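Local coordinates for protein glutaredoxin 2 (Salmonella enterica subsp. enterica serovar Typhimurium, PDB 3IR4) that probably catalyses glutathione-dependent thiol-disulfide exchange and can carry glutathione in a mixed disulfide, at residues 12-15 with 16-19; 64-67 with 68-71; 169-172 with 173-177. All coordinates share one frame; numbering follows the deposited sequence.

Contact 1: residues 12-15 with 16-19. With GSH (glutathione), chain B.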
loop_
_atom_site.group_PDB
_atom_site.type_symbol
_atom_site.label_atom_id
_atom_site.label_comp_id
_atom_site.label_asym_id
_atom_site.label_seq_id
_atom_site.Cartn_x
_atom_site.Cartn_y
_atom_site.Cartn_z
ATOM N N CYS A 12 -1.992 -5.086 -1.311
ATOM C CA CYS A 12 -1.179 -5.094 -0.092
ATOM C C CYS A 12 -0.380 -3.814 0.060
ATOM O O CYS A 12 0.375 -3.488 -0.831
ATOM C CB CYS A 12 -0.232 -6.311 -0.144
ATOM S SG CYS A 12 0.978 -6.329 1.210
ATOM N N PRO A 13 -0.566 -3.077 1.171
ATOM C CA PRO A 13 0.163 -1.831 1.315
ATOM C C PRO A 13 1.676 -2.017 1.367
ATOM O O PRO A 13 2.438 -1.146 0.906
ATOM C CB PRO A 13 -0.424 -1.227 2.598
ATOM C CG PRO A 13 -0.886 -2.376 3.380
ATOM C CD PRO A 13 -1.401 -3.337 2.353
ATOM N N PHE A 14 2.142 -3.137 1.907
ATOM C CA PHE A 14 3.588 -3.399 1.936
ATOM C C PHE A 14 4.136 -3.551 0.519
ATOM O O PHE A 14 5.269 -3.166 0.239
ATOM C CB PHE A 14 3.866 -4.626 2.802
ATOM C CG PHE A 14 3.420 -4.479 4.214
ATOM C CD1 PHE A 14 2.242 -5.052 4.660
ATOM C CD2 PHE A 14 4.118 -3.673 5.093
ATOM C CE1 PHE A 14 1.842 -4.897 5.982
ATOM C CE2 PHE A 14 3.700 -3.516 6.411
ATOM C CZ PHE A 14 2.562 -4.128 6.843
ATOM N N CYS A 15 3.361 -4.173 -0.353
ATOM C CA CYS A 15 3.732 -4.285 -1.751
ATOM C C CYS A 15 3.756 -2.926 -2.447
ATOM O O CYS A 15 4.654 -2.639 -3.249
ATOM C CB CYS A 15 2.792 -5.247 -2.448
ATOM S SG CYS A 15 3.034 -6.971 -1.894
ATOM N N VAL A 16 2.817 -2.056 -2.123
ATOM C CA VAL A 16 2.830 -0.696 -2.661
ATOM C C VAL A 16 4.118 0.003 -2.216
ATOM O O VAL A 16 4.758 0.638 -3.024
ATOM C CB VAL A 16 1.552 0.066 -2.251
ATOM C CG1 VAL A 16 1.638 1.545 -2.649
ATOM C CG2 VAL A 16 0.308 -0.607 -2.856
ATOM N N LYS A 17 4.493 -0.148 -0.951
ATOM C CA LYS A 17 5.738 0.451 -0.455
ATOM C C LYS A 17 6.924 0.038 -1.348
ATOM O O LYS A 17 7.726 0.859 -1.763
ATOM C CB LYS A 17 6.023 0.055 0.998
ATOM C CG LYS A 17 4.996 0.586 1.969
ATOM C CD LYS A 17 5.237 0.152 3.395
ATOM C CE LYS A 17 4.026 0.370 4.223
ATOM N NZ LYS A 17 4.234 0.156 5.663
ATOM N N ALA A 18 7.013 -1.266 -1.605
ATOM C CA ALA A 18 8.097 -1.843 -2.386
ATOM C C ALA A 18 8.118 -1.343 -3.821
ATOM O O ALA A 18 9.172 -1.277 -4.418
ATOM C CB ALA A 18 8.038 -3.357 -2.373
ATOM N N ARG A 19 6.967 -0.986 -4.373
ATOM C CA ARG A 19 6.874 -0.448 -5.721
ATOM C C ARG A 19 7.237 1.029 -5.815
ATOM O O ARG A 19 7.575 1.510 -6.896
ATOM C CB ARG A 19 5.447 -0.611 -6.240
ATOM C CG ARG A 19 5.092 -2.043 -6.499
ATOM C CD ARG A 19 3.615 -2.202 -6.778
ATOM N NE ARG A 19 3.294 -1.506 -8.014
ATOM C CZ ARG A 19 2.073 -1.296 -8.480
ATOM N NH1 ARG A 19 1.018 -1.714 -7.800
ATOM N NH2 ARG A 19 1.913 -0.654 -9.634
HETATM N N1 GSH B . 6.943 -7.202 7.341
HETATM C CA1 GSH B . 6.468 -7.482 5.979
HETATM C C1 GSH B . 6.951 -6.406 5.044
HETATM O O11 GSH B . 7.186 -5.272 5.543
HETATM O O12 GSH B . 7.075 -6.677 3.834
HETATM C CB1 GSH B . 4.948 -7.555 6.005
HETATM C CG1 GSH B . 4.399 -8.110 4.692
HETATM C CD1 GSH B . 2.961 -8.577 4.764
HETATM O OE1 GSH B . 2.253 -8.401 5.896
HETATM N N2 GSH B . 2.406 -9.089 3.695
HETATM C CA2 GSH B . 1.104 -9.748 3.666
HETATM C C2 GSH B . 1.275 -11.217 3.467
HETATM O O2 GSH B . 2.244 -11.654 2.667
HETATM C CB2 GSH B . 0.202 -9.154 2.559
HETATM S SG2 GSH B . -0.277 -7.407 2.769
HETATM N N3 GSH B . 0.436 -12.039 4.044
HETATM C CA3 GSH B . 0.690 -13.455 4.133
HETATM C C3 GSH B . -0.369 -14.180 3.393
HETATM O O31 GSH B . -1.120 -13.525 2.605
HETATM O O32 GSH B . -0.472 -15.420 3.575
#
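F14 and K17 run side by side on the first turn of helix 13-25, and the ammonium of K17 ends beside the F14 ring, with NZ 3.8 Å from CE2 in an oblique approach. One face of that ring carries glutathione, whose CB1 sits 3.8 Å above the plane over the ring centre. In the ring plane, at its edge, lies the disulfide joining C12 SG to SG2 of glutathione (2.3 Å). A chi1 of 173° sets the C12 sulfur opposite the backbone N and turns it out to SG2 of the ligand. C15, one turn on, turns SG back toward this site, 3.8 Å from C12 SG. Outside this shell the helix is held by backbone bonds. C12 occupies the N-cap position, and its O accepts V16 N (3.1 Å); K17 N gives to P13 O (2.9 Å), and then A18 to F14 and R19 to C15. P13 suits the first turn, where a missing N-H costs no helical bond. The extended aliphatic chain of K17 passes P13 O with CG at 3.3 Å before NZ is taken by H177; small A18 lets the helix lie close to I68 and P52. A CxxC pair at a helix start is the thioredoxin-type motif. C12 already forms the mixed disulfide with glutathione, and the nearby C15 is consistent with a role in resolving it.

Contact 2: residues 64-67 with 68-71. With GSH (glutathione), chain B; SO4 (sulfate ion), chain D.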
loop_
_atom_site.group_PDB
_atom_site.type_symbol
_atom_site.label_atom_id
_atom_site.label_comp_id
_atom_site.label_asym_id
_atom_site.label_seq_id
_atom_site.Cartn_x
_atom_site.Cartn_y
_atom_site.Cartn_z
ATOM N N GLU A 64 10.748 -8.232 2.834
ATOM C CA GLU A 64 10.578 -7.093 3.746
ATOM C C GLU A 64 10.524 -5.766 3.006
ATOM O O GLU A 64 11.542 -5.279 2.505
ATOM C CB GLU A 64 11.627 -7.034 4.867
ATOM C CG GLU A 64 11.619 -8.251 5.766
ATOM C CD GLU A 64 10.384 -8.359 6.636
ATOM O OE1 GLU A 64 9.646 -7.352 6.804
ATOM O OE2 GLU A 64 10.203 -9.476 7.192
ATOM N N SER A 65 9.330 -5.206 2.970
ATOM C CA SER A 65 9.103 -3.958 2.264
ATOM C C SER A 65 10.150 -2.879 2.481
ATOM O O SER A 65 10.647 -2.317 1.512
ATOM C CB SER A 65 7.712 -3.402 2.577
ATOM O OG SER A 65 7.553 -3.159 3.941
HETATM N N MSE A 66 10.500 -2.603 3.723
HETATM C CA MSE A 66 11.429 -1.481 3.951
HETATM C C MSE A 66 12.851 -1.840 3.540
HETATM O O MSE A 66 13.619 -0.956 3.156
HETATM C CB MSE A 66 11.341 -0.984 5.379
HETATM C CG MSE A 66 9.990 -0.421 5.776
HETATM SE SE MSE A 66 9.217 0.859 4.528
HETATM C CE MSE A 66 10.576 2.208 4.610
ATOM N N ASP A 67 13.224 -3.118 3.653
ATOM C CA ASP A 67 14.535 -3.539 3.162
ATOM C C ASP A 67 14.605 -3.394 1.646
ATOM O O ASP A 67 15.632 -2.990 1.119
ATOM C CB ASP A 67 14.870 -4.950 3.589
ATOM C CG ASP A 67 15.065 -5.079 5.085
ATOM O OD1 ASP A 67 15.154 -4.055 5.808
ATOM O OD2 ASP A 67 15.098 -6.210 5.580
ATOM N N ILE A 68 13.533 -3.744 0.947
ATOM C CA ILE A 68 13.459 -3.563 -0.486
ATOM C C ILE A 68 13.559 -2.069 -0.807
ATOM O O ILE A 68 14.290 -1.673 -1.698
ATOM C CB ILE A 68 12.158 -4.174 -1.038
ATOM C CG1 ILE A 68 12.149 -5.684 -0.829
ATOM C CG2 ILE A 68 11.949 -3.798 -2.501
ATOM C CD1 ILE A 68 10.793 -6.311 -1.061
ATOM N N VAL A 69 12.771 -1.241 -0.129
ATOM C CA VAL A 69 12.771 0.195 -0.353
ATOM C C VAL A 69 14.190 0.746 -0.287
ATOM O O VAL A 69 14.630 1.450 -1.171
ATOM C CB VAL A 69 11.832 0.905 0.656
ATOM C CG1 VAL A 69 12.094 2.420 0.716
ATOM C CG2 VAL A 69 10.348 0.626 0.302
ATOM N N HIS A 70 14.877 0.444 0.806
ATOM C CA HIS A 70 16.230 0.999 0.974
ATOM C C HIS A 70 17.252 0.418 0.006
ATOM O O HIS A 70 18.085 1.150 -0.502
ATOM C CB HIS A 70 16.676 0.892 2.400
ATOM C CG HIS A 70 15.913 1.792 3.315
ATOM N ND1 HIS A 70 15.142 1.320 4.351
ATOM C CD2 HIS A 70 15.794 3.147 3.342
ATOM C CE1 HIS A 70 14.584 2.343 4.975
ATOM N NE2 HIS A 70 14.958 3.464 4.378
ATOM N N TYR A 71 17.203 -0.884 -0.262
ATOM C CA TYR A 71 18.110 -1.482 -1.228
ATOM C C TYR A 71 17.980 -0.783 -2.583
ATOM O O TYR A 71 18.956 -0.340 -3.200
ATOM C CB TYR A 71 17.801 -2.974 -1.357
ATOM C CG TYR A 71 18.560 -3.641 -2.489
ATOM C CD1 TYR A 71 19.910 -3.946 -2.372
ATOM C CD2 TYR A 71 17.934 -3.924 -3.689
ATOM C CE1 TYR A 71 20.611 -4.547 -3.429
ATOM C CE2 TYR A 71 18.614 -4.522 -4.745
ATOM C CZ TYR A 71 19.956 -4.827 -4.622
ATOM O OH TYR A 71 20.643 -5.432 -5.663
HETATM N N1 GSH B . 6.943 -7.202 7.341
HETATM C CA1 GSH B . 6.468 -7.482 5.979
HETATM C C1 GSH B . 6.951 -6.406 5.044
HETATM O O11 GSH B . 7.186 -5.272 5.543
HETATM O O12 GSH B . 7.075 -6.677 3.834
HETATM C CB1 GSH B . 4.948 -7.555 6.005
HETATM C CG1 GSH B . 4.399 -8.110 4.692
HETATM C CD1 GSH B . 2.961 -8.577 4.764
HETATM O OE1 GSH B . 2.253 -8.401 5.896
HETATM N N2 GSH B . 2.406 -9.089 3.695
HETATM C CA2 GSH B . 1.104 -9.748 3.666
HETATM C C2 GSH B . 1.275 -11.217 3.467
HETATM O O2 GSH B . 2.244 -11.654 2.667
HETATM C CB2 GSH B . 0.202 -9.154 2.559
HETATM S SG2 GSH B . -0.277 -7.407 2.769
HETATM N N3 GSH B . 0.436 -12.039 4.044
HETATM C CA3 GSH B . 0.690 -13.455 4.133
HETATM C C3 GSH B . -0.369 -14.180 3.393
HETATM O O31 GSH B . -1.120 -13.525 2.605
HETATM O O32 GSH B . -0.472 -15.420 3.575
HETATM S S SO4 D . 23.552 -7.149 -4.278
HETATM O O1 SO4 D . 23.217 -5.982 -5.103
HETATM O O2 SO4 D . 22.936 -7.088 -2.933
HETATM O O3 SO4 D . 23.137 -8.362 -4.964
HETATM O O4 SO4 D . 25.019 -7.209 -4.178
HETATM O O HOH W 1 15.178 -1.167 5.878
#
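The imidazole of H70 lies beside the M66 turn, whose carbonyl O approaches the ring obliquely, while CE of M66, present as selenomethionine, comes to 4.0 Å from CE1 of H70. A water links ND1 of H70 with D67 OD1, at 2.9 Å from each, and NE2 is claimed by E173, so both ring nitrogens have partners. The phenol of Y71 points off the helix and, in the conformer described, OH donates to O1 (2.7 Å) of a sulfate probably from the crystallisation liquor, in the ring plane; K56 shares that anion and makes a cation-pi contact with the ring. M66 bends at chi2 (-48°) and chi3, bringing its methyl alongside V69 CG1, at 4.2 Å. Bulky, apolar I68 and V69 serve the buried side, against L54, A18 and I21. At the other end S65 grips the glutathione carboxylate twice: N gives to O12 (2.8 Å, 164°) and OG to O11 (2.7 Å). E64, the N-cap, takes the ligand amino N1 on OE1 at 2.8 Å. The gamma-glutamyl end is therefore met by complementary charge and directed hydrogen bonds: an acid faces its ammonium, and a helix N-terminus its carboxylate, whose charge it would probably stabilise.

Contact 3: residues 169-172 with 173-177. With SO4 (sulfate ion), chain F.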
loop_
_atom_site.group_PDB
_atom_site.type_symbol
_atom_site.label_atom_id
_atom_site.label_comp_id
_atom_site.label_asym_id
_atom_site.label_seq_id
_atom_site.Cartn_x
_atom_site.Cartn_y
_atom_site.Cartn_z
ATOM N N GLY A 169 8.257 17.719 3.497
ATOM C CA GLY A 169 9.014 18.730 2.728
ATOM C C GLY A 169 10.051 18.102 1.832
ATOM O O GLY A 169 10.215 18.514 0.704
ATOM N N GLU A 170 10.803 17.137 2.369
ATOM C CA GLU A 170 11.763 16.329 1.603
ATOM C C GLU A 170 11.267 14.900 1.741
ATOM O O GLU A 170 10.796 14.513 2.800
ATOM C CB GLU A 170 13.191 16.387 2.171
ATOM C CG GLU A 170 13.946 17.693 2.046
ATOM C CD GLU A 170 15.279 17.621 2.749
ATOM O OE1 GLU A 170 15.966 16.587 2.633
ATOM O OE2 GLU A 170 15.621 18.579 3.443
ATOM N N LEU A 171 11.392 14.111 0.685
ATOM C CA LEU A 171 10.920 12.727 0.694
ATOM C C LEU A 171 11.538 11.960 1.842
ATOM O O LEU A 171 12.753 12.044 2.073
ATOM C CB LEU A 171 11.279 12.028 -0.619
ATOM C CG LEU A 171 10.529 10.728 -0.874
ATOM C CD1 LEU A 171 9.087 10.975 -1.381
ATOM C CD2 LEU A 171 11.333 9.838 -1.837
ATOM N N SER A 172 10.719 11.201 2.537
ATOM C CA SER A 172 11.167 10.430 3.697
ATOM C C SER A 172 10.386 9.105 3.774
ATOM O O SER A 172 9.428 8.870 3.033
ATOM C CB SER A 172 10.952 11.199 5.001
ATOM O OG SER A 172 9.571 11.252 5.349
ATOM N N GLU A 173 10.759 8.265 4.741
ATOM C CA GLU A 173 10.039 7.026 4.946
ATOM C C GLU A 173 8.592 7.297 5.368
ATOM O O GLU A 173 7.745 6.408 5.216
ATOM C CB GLU A 173 10.749 6.126 5.951
ATOM C CG GLU A 173 12.066 5.516 5.445
ATOM C CD GLU A 173 13.269 6.464 5.492
ATOM O OE1 GLU A 173 13.144 7.613 6.004
ATOM O OE2 GLU A 173 14.345 6.020 5.046
ATOM N N ASP A 174 8.264 8.489 5.885
ATOM C CA ASP A 174 6.854 8.789 6.154
ATOM C C ASP A 174 6.022 8.741 4.888
ATOM O O ASP A 174 4.865 8.339 4.929
ATOM C CB ASP A 174 6.676 10.137 6.853
ATOM C CG ASP A 174 7.128 10.132 8.315
ATOM O OD1 ASP A 174 7.325 9.045 8.900
ATOM O OD2 ASP A 174 7.221 11.257 8.876
ATOM N N ASP A 175 6.578 9.145 3.752
ATOM C CA ASP A 175 5.879 9.044 2.468
ATOM C C ASP A 175 5.628 7.589 2.089
ATOM O O ASP A 175 4.579 7.225 1.556
ATOM C CB ASP A 175 6.663 9.739 1.361
ATOM C CG ASP A 175 6.777 11.212 1.601
ATOM O OD1 ASP A 175 5.731 11.884 1.474
ATOM O OD2 ASP A 175 7.867 11.700 1.950
ATOM N N ILE A 176 6.641 6.757 2.342
ATOM C CA ILE A 176 6.559 5.338 2.053
ATOM C C ILE A 176 5.416 4.712 2.862
ATOM O O ILE A 176 4.668 3.883 2.361
ATOM C CB ILE A 176 7.895 4.630 2.333
ATOM C CG1 ILE A 176 9.034 5.238 1.485
ATOM C CG2 ILE A 176 7.742 3.146 2.107
ATOM C CD1 ILE A 176 8.893 5.076 -0.027
ATOM N N HIS A 177 5.261 5.100 4.118
ATOM C CA HIS A 177 4.183 4.550 4.947
ATOM C C HIS A 177 2.828 5.196 4.679
ATOM O O HIS A 177 1.793 4.533 4.812
ATOM C CB HIS A 177 4.542 4.636 6.431
ATOM C CG HIS A 177 5.685 3.776 6.811
ATOM N ND1 HIS A 177 5.688 2.413 6.625
ATOM C CD2 HIS A 177 6.894 4.100 7.318
ATOM C CE1 HIS A 177 6.845 1.933 7.045
ATOM N NE2 HIS A 177 7.593 2.937 7.467
HETATM S S SO4 F . 10.263 2.336 10.050
HETATM O O1 SO4 F . 11.482 3.107 10.389
HETATM O O2 SO4 F . 9.141 3.082 10.656
HETATM O O3 SO4 F . 10.167 2.307 8.589
HETATM O O4 SO4 F . 10.372 1.023 10.670
HETATM O O HOH W 2 8.554 13.455 3.837
#
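S172 and D175 face each other across the first turn of helix 173-185 and form a capping box. D175, its CB directed at the preceding loop, turns its carboxylate back to take S172 N on the anti lone pair of OD2 (3.0 Å, 160°). The S172 hydroxyl oxygen, for its part, accepts the N-H of D174 at 3.1 Å along a rather bent bond; a chi1 of 73° folds OG between its own N and carbonyl carbon. D175 N turns instead to S172 O, from well above the carbonyl plane. A short side chain with an oxygen acceptor suits the N-cap, and a carboxylate three residues on can reach back to the N-H of the cap. A water ties the box to the loop: it donates to D175 OD2 and E170 O, both at 2.7 Å, and accepts from S172 OG. L171 lies athwart D175, its CD1 3.6 Å from OD2, so the carboxylate has an apolar flank. OD1 of D175 is fixed separately by Y200 OH and V167 N, which hold the group against rotation. Further along, H177 NE2 donates to O3 of a sulfate, probably from the crystallisation liquor, in its ring plane (2.9 Å). A Ser-x-x-Asp box here is a recognised feature of the glutathione S-transferase fold. It starts helix 173-185 where that helix packs against the thioredoxin-like part: I176 meets K17 and M20 of helix 13-25 and M66 and V69 of helix 65-74, L171 reaches L24, and D174 and H177 turn to I89 and L93 of helix 87-97.

All three contacts are helix N-termini, put to different uses. Contact 1 lies closest to the middle of the chain and joins glutathione by a covalent bond; contact 2, farther out, holds the same ligand by charge and hydrogen bonds. Contact 3 does not bind glutathione and is capped by its own side chains. Contacts 1 and 2 belong to the thioredoxin-like part and pack through A18 on I68 and F14 on S65. Contact 3, in the helical C-terminal part, meets both across the domain interface: K17 NZ pairs with H177 ND1 (2.9 Å), H70 NE2 with E173 OE2 (2.7 Å), and M66 packs its selenium end on I176 and H177.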